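Local coordinates for protein aminotransferase TlmJ (Streptoalloteichus hindustanus, PDB 5UID) that probably transfers amino groups with pyridoxal 5'-phosphate as cofactor, as a member of the DegT/DnrJ/EryC1 aminotransferase family, at residues M69-V74 against A205-K210; Q278-S281 against G285-C288. All coordinates share one frame; numbering follows the deposited sequence.

Interaction 1 (M69-V74 against A205-K210); sequences MELLGV and AERARK
Leu71, near the end of helix 61-72, reaches into the flank of helix 202-212 and meets Ala208 and Arg207 there. Its CB points at the partner helix, and CG, anti to the carbonyl carbon (chi1 -65°), sends the branch there, CD1 to Ala208 and CD2 to Arg207. CD1 rests on the methyl of Ala208, 3.7 Å from CD1 to CB. CD2 comes down between the root and the tip of Arg207: it lies 4.0 Å from Arg207 CB and also 4.0 Å from Arg207 NH2, over one face of the guanidinium and offset toward its rim. The two side chains run antiparallel alongside each other, and the arginine's bend at chi3 (54°) brings NH1 to the carbonyl of Leu71. The resulting NH1 to O hydrogen bond is weak, 3.5 Å long with an N-H...O angle of 134°. Helix 61-72 ends here in a Schellman motif: Gly73 takes positive phi, its N bonds back to Glu70 O at 3.0 Å, and Val74 N bonds weakly to Met69 O. Phe199 of strand 195-199 touches both Leu71 and Ala208. The helices are thus joined mainly by apolar contact, with the exposed Arg207 adding a weak polar tie to the last turn of helix 61-72 through Leu71 O.

Interaction 2 (Q278-S281 against G285-C288); sequences QGLS and GLRC. With SO4 (sulfate ion), chain H.
The chain leaves helix 249-280 and doubles back within a few residues, setting Ser281 and Cys288 closest across the turn with their CA atoms 6.4 Å apart. Cys288 SG lies against Leu280, 3.7 Å from Leu280 CB and 3.6 Å from Leu280 O. That sulfur stands anti to its own carbonyl carbon (chi1 -64°), which directs it at the helix end. Leu286 meets the same leucine at two atoms: its CD2 is 4.1 Å from both CB and CD1 of Leu280, and the two side chains cross obliquely. This is the exit of the long helix whose start contributes to the cofactor pocket, and the returning chain leads into the C-terminal small domain of the fold type I aminotransferase architecture, with strand 303-306 and helix 366-383. Val376 of that helix touches both leucines, and Arg306 bonds to the backbone of Arg287 and Cys288. On the polar side sits a sulfate, probably from the crystallisation liquor. Cys288 N donates to its O4 at 3.1 Å in a nearly straight bond (173°), while Arg287, bent at chi2 (-76°), brings NH1 to 2.9 Å from sulfate O3, a position oblique to the guanidinium plane.

Interactions 1 and 2 lie on opposite sides of the chain's centre, their centres 44 Å apart and their nearest atoms about 30 Å apart. Interaction 1 is complete in sequence before interaction 2 begins, and both belong to the aminotransferase fold. Interaction 1 joins two helices beside the seven-stranded mixed sheet, helix 202-212 following its strand 195-199. Interaction 2 lies at the far end of helix 249-280, beside helix 366-383 and strand 303-306. They share no helix or strand. The pyridoxal-5'-phosphate pocket includes Asp193, just before strand 195-199, and Ile254, early in helix 249-280; each contact lies further along the chain from one of these pocket-lining stretches.

Interaction 1 (M69-V74 against A205-K210)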
loop_
_atom_site.group_PDB
_atom_site.type_symbol
_atom_site.label_atom_id
_atom_site.label_comp_id
_atom_site.label_asym_id
_atom_site.label_seq_id
_atom_site.Cartn_x
_atom_site.Cartn_y
_atom_site.Cartn_z
HETATM N N MSE A 69 -13.582 4.135 -7.458
HETATM C CA MSE A 69 -14.690 3.296 -7.904
HETATM C C MSE A 69 -15.582 2.912 -6.726
HETATM O O MSE A 69 -16.787 2.723 -6.887
HETATM C CB MSE A 69 -14.174 2.041 -8.613
HETATM C CG MSE A 69 -13.454 2.320 -9.931
HETATM SE SE MSE A 69 -14.561 3.288 -11.226
HETATM C CE MSE A 69 -13.519 4.931 -11.342
ATOM N N GLU A 70 -14.983 2.793 -5.538
ATOM C CA GLU A 70 -15.773 2.538 -4.337
ATOM C C GLU A 70 -16.579 3.770 -3.945
ATOM O O GLU A 70 -17.784 3.679 -3.678
ATOM C CB GLU A 70 -14.863 2.102 -3.187
ATOM C CG GLU A 70 -14.207 0.745 -3.387
ATOM C CD GLU A 70 -13.197 0.421 -2.301
ATOM O OE1 GLU A 70 -13.135 1.167 -1.301
ATOM O OE2 GLU A 70 -12.463 -0.580 -2.448
ATOM N N LEU A 71 -15.929 4.936 -3.913
ATOM C CA LEU A 71 -16.610 6.158 -3.496
ATOM C C LEU A 71 -17.733 6.525 -4.459
ATOM O O LEU A 71 -18.780 7.030 -4.039
ATOM C CB LEU A 71 -15.604 7.302 -3.378
ATOM C CG LEU A 71 -14.550 7.133 -2.281
ATOM C CD1 LEU A 71 -13.432 8.139 -2.459
ATOM C CD2 LEU A 71 -15.187 7.279 -0.908
ATOM N N LEU A 72 -17.534 6.277 -5.755
ATOM C CA LEU A 72 -18.567 6.586 -6.738
ATOM C C LEU A 72 -19.720 5.592 -6.697
ATOM O O LEU A 72 -20.782 5.871 -7.261
ATOM C CB LEU A 72 -17.959 6.632 -8.140
ATOM C CG LEU A 72 -17.009 7.797 -8.424
ATOM C CD1 LEU A 72 -16.375 7.640 -9.795
ATOM C CD2 LEU A 72 -17.743 9.124 -8.322
ATOM N N GLY A 73 -19.535 4.444 -6.051
ATOM C CA GLY A 73 -20.620 3.500 -5.879
ATOM C C GLY A 73 -20.913 2.619 -7.071
ATOM O O GLY A 73 -22.058 2.189 -7.242
ATOM N N VAL A 74 -19.914 2.336 -7.909
ATOM C CA VAL A 74 -20.131 1.431 -9.029
ATOM C C VAL A 74 -20.264 0.006 -8.506
ATOM O O VAL A 74 -19.698 -0.357 -7.466
ATOM C CB VAL A 74 -18.995 1.544 -10.064
ATOM C CG1 VAL A 74 -18.792 2.995 -10.473
ATOM C CG2 VAL A 74 -17.705 0.953 -9.522
ATOM N N ALA A 205 -13.771 14.159 -0.708
ATOM C CA ALA A 205 -12.422 14.005 -0.176
ATOM C C ALA A 205 -12.453 13.624 1.300
ATOM O O ALA A 205 -11.613 12.840 1.762
ATOM C CB ALA A 205 -11.623 15.291 -0.380
ATOM N N GLU A 206 -13.409 14.170 2.058
ATOM C CA GLU A 206 -13.541 13.795 3.462
ATOM C C GLU A 206 -13.897 12.320 3.603
ATOM O O GLU A 206 -13.404 11.640 4.510
ATOM C CB GLU A 206 -14.594 14.668 4.149
ATOM C CG GLU A 206 -14.294 16.156 4.108
ATOM C CD GLU A 206 -15.376 16.990 4.773
ATOM O OE1 GLU A 206 -15.970 16.517 5.765
ATOM O OE2 GLU A 206 -15.637 18.117 4.298
ATOM N N ARG A 207 -14.756 11.809 2.715
ATOM C CA ARG A 207 -15.068 10.383 2.725
ATOM C C ARG A 207 -13.839 9.551 2.390
ATOM O O ARG A 207 -13.622 8.485 2.979
ATOM C CB ARG A 207 -16.191 10.076 1.735
ATOM C CG ARG A 207 -17.544 10.662 2.088
ATOM C CD ARG A 207 -18.585 10.203 1.078
ATOM N NE ARG A 207 -18.613 8.748 0.966
ATOM C CZ ARG A 207 -19.085 8.087 -0.086
ATOM N NH1 ARG A 207 -19.563 8.751 -1.131
ATOM N NH2 ARG A 207 -19.070 6.760 -0.100
ATOM N N ALA A 208 -13.029 10.020 1.438
ATOM C CA ALA A 208 -11.850 9.266 1.026
ATOM C C ALA A 208 -10.851 9.134 2.167
ATOM O O ALA A 208 -10.236 8.077 2.342
ATOM C CB ALA A 208 -11.198 9.932 -0.186
ATOM N N ARG A 209 -10.674 10.201 2.953
ATOM C CA ARG A 209 -9.741 10.147 4.074
ATOM C C ARG A 209 -10.157 9.089 5.087
ATOM O O ARG A 209 -9.312 8.354 5.610
ATOM C CB ARG A 209 -9.641 11.518 4.744
ATOM C CG ARG A 209 -8.955 12.569 3.899
ATOM C CD ARG A 209 -8.836 13.898 4.630
ATOM N NE ARG A 209 -8.084 14.868 3.841
ATOM C CZ ARG A 209 -8.639 15.767 3.034
ATOM N NH1 ARG A 209 -9.959 15.829 2.915
ATOM N NH2 ARG A 209 -7.875 16.606 2.348
ATOM N N LYS A 210 -11.457 8.996 5.376
ATOM C CA LYS A 210 -11.932 7.986 6.315
ATOM C C LYS A 210 -11.819 6.589 5.720
ATOM O O LYS A 210 -11.327 5.661 6.374
ATOM C CB LYS A 210 -13.375 8.286 6.723
ATOM C CG LYS A 210 -13.520 9.453 7.687
ATOM C CD LYS A 210 -14.978 9.853 7.850
ATOM C CE LYS A 210 -15.848 8.659 8.209
ATOM N NZ LYS A 210 -17.290 9.027 8.296
#

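Interaction 2 (Q278-S281 against G285-C288)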
loop_
_atom_site.group_PDB
_atom_site.type_symbol
_atom_site.label_atom_id
_atom_site.label_comp_id
_atom_site.label_asym_id
_atom_site.label_seq_id
_atom_site.Cartn_x
_atom_site.Cartn_y
_atom_site.Cartn_z
ATOM N N GLN A 278 14.885 15.878 -33.336
ATOM C CA GLN A 278 15.866 16.337 -34.313
ATOM C C GLN A 278 16.520 15.169 -35.041
ATOM O O GLN A 278 16.699 15.215 -36.263
ATOM C CB GLN A 278 16.925 17.199 -33.624
ATOM C CG GLN A 278 17.967 17.775 -34.570
ATOM C CD GLN A 278 19.067 18.523 -33.840
ATOM O OE1 GLN A 278 19.409 18.193 -32.706
ATOM N NE2 GLN A 278 19.620 19.542 -34.489
ATOM N N GLY A 279 16.876 14.111 -34.314
ATOM C CA GLY A 279 17.614 13.012 -34.910
ATOM C C GLY A 279 16.784 11.964 -35.620
ATOM O O GLY A 279 17.350 11.155 -36.362
ATOM N N LEU A 280 15.464 11.960 -35.429
ATOM C CA LEU A 280 14.617 10.905 -35.969
ATOM C C LEU A 280 13.481 11.399 -36.854
ATOM O O LEU A 280 12.689 10.574 -37.326
ATOM C CB LEU A 280 14.023 10.071 -34.825
ATOM C CG LEU A 280 14.995 9.392 -33.859
ATOM C CD1 LEU A 280 14.225 8.641 -32.791
ATOM C CD2 LEU A 280 15.933 8.458 -34.595
ATOM N N SER A 281 13.372 12.707 -37.097
ATOM C CA SER A 281 12.223 13.230 -37.834
ATOM C C SER A 281 12.251 12.798 -39.296
ATOM O O SER A 281 11.266 12.259 -39.812
ATOM C CB SER A 281 12.179 14.755 -37.727
ATOM O OG SER A 281 11.851 15.159 -36.409
ATOM N N GLY A 285 10.087 5.378 -42.550
ATOM C CA GLY A 285 9.654 4.204 -41.827
ATOM C C GLY A 285 9.451 4.412 -40.344
ATOM O O GLY A 285 9.146 3.444 -39.635
ATOM N N LEU A 286 9.606 5.638 -39.851
ATOM C CA LEU A 286 9.456 5.946 -38.438
ATOM C C LEU A 286 8.630 7.214 -38.289
ATOM O O LEU A 286 8.762 8.147 -39.085
ATOM C CB LEU A 286 10.817 6.128 -37.757
ATOM C CG LEU A 286 10.822 6.156 -36.230
ATOM C CD1 LEU A 286 10.405 4.800 -35.694
ATOM C CD2 LEU A 286 12.194 6.546 -35.706
ATOM N N ARG A 287 7.781 7.242 -37.263
ATOM C CA ARG A 287 6.942 8.398 -36.967
ATOM C C ARG A 287 7.162 8.800 -35.515
ATOM O O ARG A 287 6.836 8.040 -34.598
ATOM C CB ARG A 287 5.467 8.094 -37.236
ATOM C CG ARG A 287 5.042 8.347 -38.675
ATOM C CD ARG A 287 4.888 9.837 -38.936
ATOM N NE ARG A 287 4.782 10.152 -40.358
ATOM C CZ ARG A 287 4.548 11.371 -40.834
ATOM N NH1 ARG A 287 4.388 12.390 -40.000
ATOM N NH2 ARG A 287 4.470 11.573 -42.143
ATOM N N CYS A 288 7.717 9.992 -35.311
ATOM C CA CYS A 288 7.899 10.541 -33.983
ATOM C C CYS A 288 6.544 10.983 -33.429
ATOM O O CYS A 288 5.554 11.038 -34.163
ATOM C CB CYS A 288 8.893 11.700 -34.039
ATOM S SG CYS A 288 10.557 11.194 -34.535
HETATM S S SO4 H . 8.094 12.819 -38.071
HETATM O O1 SO4 H . 8.671 13.424 -39.268
HETATM O O2 SO4 H . 8.061 13.803 -36.992
HETATM O O3 SO4 H . 6.735 12.375 -38.359
HETATM O O4 SO4 H . 8.904 11.675 -37.664
#